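Local coordinates for SAM-dependent methyltransferase (Anabaena variabilis ATCC 29413, PDB 3GGD), which probably transfers methyl groups from S-adenosyl-L-methionine to an acceptor, and binds the by-product S-adenosyl-L-homocysteine, at residues A[45-50]-A[71-76]. Numbering follows the deposited sequence.
Sequences VDLPRF and TKFLSQ. With SO4 (sulfate ion), chain J; EDO (1,2-ethanediol), chain L.
Leu47 and Phe73 join helices 43-50 and 69-77 through apolar contact: the leucine methyl CD2 meets the rim of the phenylalanine ring, 3.7 Å from CE1 and near the ring plane. With CG anti to the backbone N (chi1 171°), Phe73 sends its flat ring across to the other helix, touching Val43 and Val44. Beside this pair, CZ of Phe50 approaches Leu74 CD2 at 4.3 Å, a methyl against a ring edge, while Tyr160 and Phe54 adjoin the Phe50 ring. Arg49, long and cationic, suits an anion: it holds a sulfate probably from the crystallisation liquor. From CB its chain runs extended; CG and CD pass 3.5 and 3.9 Å from sulfate O1, NE donates to it at 3.1 Å, and NH2 gives O2 an almost straight bond (3.0 Å, 179°). NH1 turns to the Tyr160 hydroxyl, with Asp46 OD1 a long, purely electrostatic neighbour, and Val45 CG1 lies above one guanidinium face, toward its rim. A leucine here would probably leave the sulfate without its two-pronged grip and the Tyr160 hydroxyl without its NH1 partner. Helix 69-77 follows strand 60-63 in the Rossmann-like fold of SAM-dependent methyltransferases, and the contact packs helix 43-50 against this beta-alpha unit.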
loop_
_atom_site.group_PDB
_atom_site.type_symbol
_atom_site.label_atom_id
_atom_site.label_comp_id
_atom_site.label_asym_id
_atom_site.label_seq_id
_atom_site.Cartn_x
_atom_site.Cartn_y
_atom_site.Cartn_z
ATOM N N VAL A 45 0.911 10.179 -10.503
ATOM C CA VAL A 45 0.833 9.187 -11.601
ATOM C C VAL A 45 -0.434 8.325 -11.471
ATOM O O VAL A 45 -1.122 8.039 -12.454
ATOM C CB VAL A 45 2.101 8.287 -11.613
ATOM C CG1 VAL A 45 1.914 7.063 -12.556
ATOM C CG2 VAL A 45 3.327 9.139 -11.995
ATOM N N ASP A 46 -0.787 7.980 -10.243
ATOM C CA ASP A 46 -1.990 7.156 -9.988
ATOM C C ASP A 46 -3.344 7.847 -10.271
ATOM O O ASP A 46 -4.256 7.228 -10.847
ATOM C CB ASP A 46 -2.019 6.700 -8.523
ATOM C CG ASP A 46 -0.776 5.857 -8.138
ATOM O OD1 ASP A 46 -0.350 5.025 -8.973
ATOM O OD2 ASP A 46 -0.279 6.026 -7.007
ATOM N N LEU A 47 -3.460 9.119 -9.868
ATOM C CA LEU A 47 -4.765 9.790 -9.823
ATOM C C LEU A 47 -5.521 9.791 -11.167
ATOM O O LEU A 47 -6.695 9.500 -11.172
ATOM C CB LEU A 47 -4.658 11.202 -9.212
ATOM C CG LEU A 47 -5.972 11.986 -8.985
ATOM C CD1 LEU A 47 -6.962 11.149 -8.161
ATOM C CD2 LEU A 47 -5.766 13.400 -8.357
ATOM N N PRO A 48 -4.852 10.083 -12.304
ATOM C CA PRO A 48 -5.606 9.999 -13.553
ATOM C C PRO A 48 -6.241 8.620 -13.843
ATOM O O PRO A 48 -7.237 8.531 -14.564
ATOM C CB PRO A 48 -4.579 10.372 -14.619
ATOM C CG PRO A 48 -3.484 11.074 -13.894
ATOM C CD PRO A 48 -3.460 10.478 -12.525
ATOM N N ARG A 49 -5.694 7.562 -13.272
ATOM C CA ARG A 49 -6.215 6.204 -13.540
ATOM C C ARG A 49 -7.542 5.937 -12.859
ATOM O O ARG A 49 -8.240 5.020 -13.240
ATOM C CB ARG A 49 -5.190 5.155 -13.086
ATOM C CG ARG A 49 -3.868 5.203 -13.862
ATOM C CD ARG A 49 -2.780 4.431 -13.169
ATOM N NE ARG A 49 -1.548 4.437 -13.961
ATOM C CZ ARG A 49 -0.395 3.915 -13.562
ATOM N NH1 ARG A 49 -0.279 3.324 -12.392
ATOM N NH2 ARG A 49 0.668 3.977 -14.340
ATOM N N PHE A 50 -7.880 6.708 -11.823
ATOM C CA PHE A 50 -9.149 6.509 -11.112
ATOM C C PHE A 50 -10.043 7.726 -10.844
ATOM O O PHE A 50 -11.217 7.556 -10.484
ATOM C CB PHE A 50 -8.907 5.783 -9.809
ATOM C CG PHE A 50 -8.117 6.547 -8.777
ATOM C CD1 PHE A 50 -8.764 7.313 -7.808
ATOM C CD2 PHE A 50 -6.753 6.384 -8.676
ATOM C CE1 PHE A 50 -8.048 7.967 -6.820
ATOM C CE2 PHE A 50 -6.043 7.033 -7.691
ATOM C CZ PHE A 50 -6.684 7.826 -6.761
ATOM N N THR A 71 -1.381 10.728 1.121
ATOM C CA THR A 71 -2.619 11.134 1.752
ATOM C C THR A 71 -2.802 12.637 1.699
ATOM O O THR A 71 -3.884 13.135 1.368
ATOM C CB THR A 71 -2.646 10.666 3.232
ATOM O OG1 THR A 71 -2.085 9.346 3.329
ATOM C CG2 THR A 71 -4.081 10.679 3.802
ATOM N N LYS A 72 -1.749 13.367 2.019
ATOM C CA LYS A 72 -1.798 14.828 1.952
ATOM C C LYS A 72 -2.212 15.347 0.553
ATOM O O LYS A 72 -3.036 16.259 0.427
ATOM C CB LYS A 72 -0.434 15.357 2.345
ATOM C CG LYS A 72 -0.236 16.915 2.340
ATOM C CD LYS A 72 -1.164 17.620 3.292
ATOM C CE LYS A 72 -0.723 19.086 3.501
ATOM N NZ LYS A 72 -1.836 19.773 4.186
ATOM N N PHE A 73 -1.617 14.783 -0.497
ATOM C CA PHE A 73 -1.992 15.150 -1.839
ATOM C C PHE A 73 -3.478 14.806 -2.116
ATOM O O PHE A 73 -4.246 15.622 -2.626
ATOM C CB PHE A 73 -1.014 14.509 -2.842
ATOM C CG PHE A 73 -1.429 14.642 -4.282
ATOM C CD1 PHE A 73 -2.391 13.775 -4.828
ATOM C CD2 PHE A 73 -0.880 15.614 -5.089
ATOM C CE1 PHE A 73 -2.774 13.885 -6.154
ATOM C CE2 PHE A 73 -1.264 15.715 -6.424
ATOM C CZ PHE A 73 -2.205 14.855 -6.943
ATOM N N LEU A 74 -3.885 13.592 -1.789
ATOM C CA LEU A 74 -5.271 13.205 -1.990
ATOM C C LEU A 74 -6.224 14.217 -1.340
ATOM O O LEU A 74 -7.265 14.560 -1.895
ATOM C CB LEU A 74 -5.522 11.795 -1.413
ATOM C CG LEU A 74 -4.873 10.659 -2.208
ATOM C CD1 LEU A 74 -5.041 9.317 -1.462
ATOM C CD2 LEU A 74 -5.433 10.574 -3.676
ATOM N N SER A 75 -5.838 14.733 -0.171
ATOM C CA SER A 75 -6.720 15.621 0.584
ATOM C C SER A 75 -6.871 16.949 -0.117
ATOM O O SER A 75 -7.803 17.682 0.154
ATOM C CB SER A 75 -6.196 15.838 2.008
ATOM O OG SER A 75 -5.149 16.795 2.051
ATOM N N GLN A 76 -5.937 17.292 -0.992
ATOM C CA GLN A 76 -6.028 18.567 -1.748
ATOM C C GLN A 76 -7.062 18.435 -2.887
ATOM O O GLN A 76 -7.615 19.398 -3.350
ATOM C CB GLN A 76 -4.626 18.990 -2.220
ATOM C CG GLN A 76 -3.765 19.441 -1.008
ATOM C CD GLN A 76 -2.225 19.249 -1.154
ATOM O OE1 GLN A 76 -1.748 18.389 -1.919
ATOM N NE2 GLN A 76 -1.443 20.046 -0.380
HETATM S S SO4 J . -0.956 5.203 -17.498
HETATM O O1 SO4 J . -1.885 5.917 -16.612
HETATM O O2 SO4 J . 0.437 5.302 -17.028
HETATM O O3 SO4 J . -1.028 5.878 -18.794
HETATM O O4 SO4 J . -1.354 3.807 -17.689
HETATM C C1 EDO L . 4.246 4.468 -8.517
HETATM O O1 EDO L . 5.185 5.120 -7.643
HETATM C C2 EDO L . 2.819 5.080 -8.423
HETATM O O2 EDO L . 2.324 5.249 -7.059
#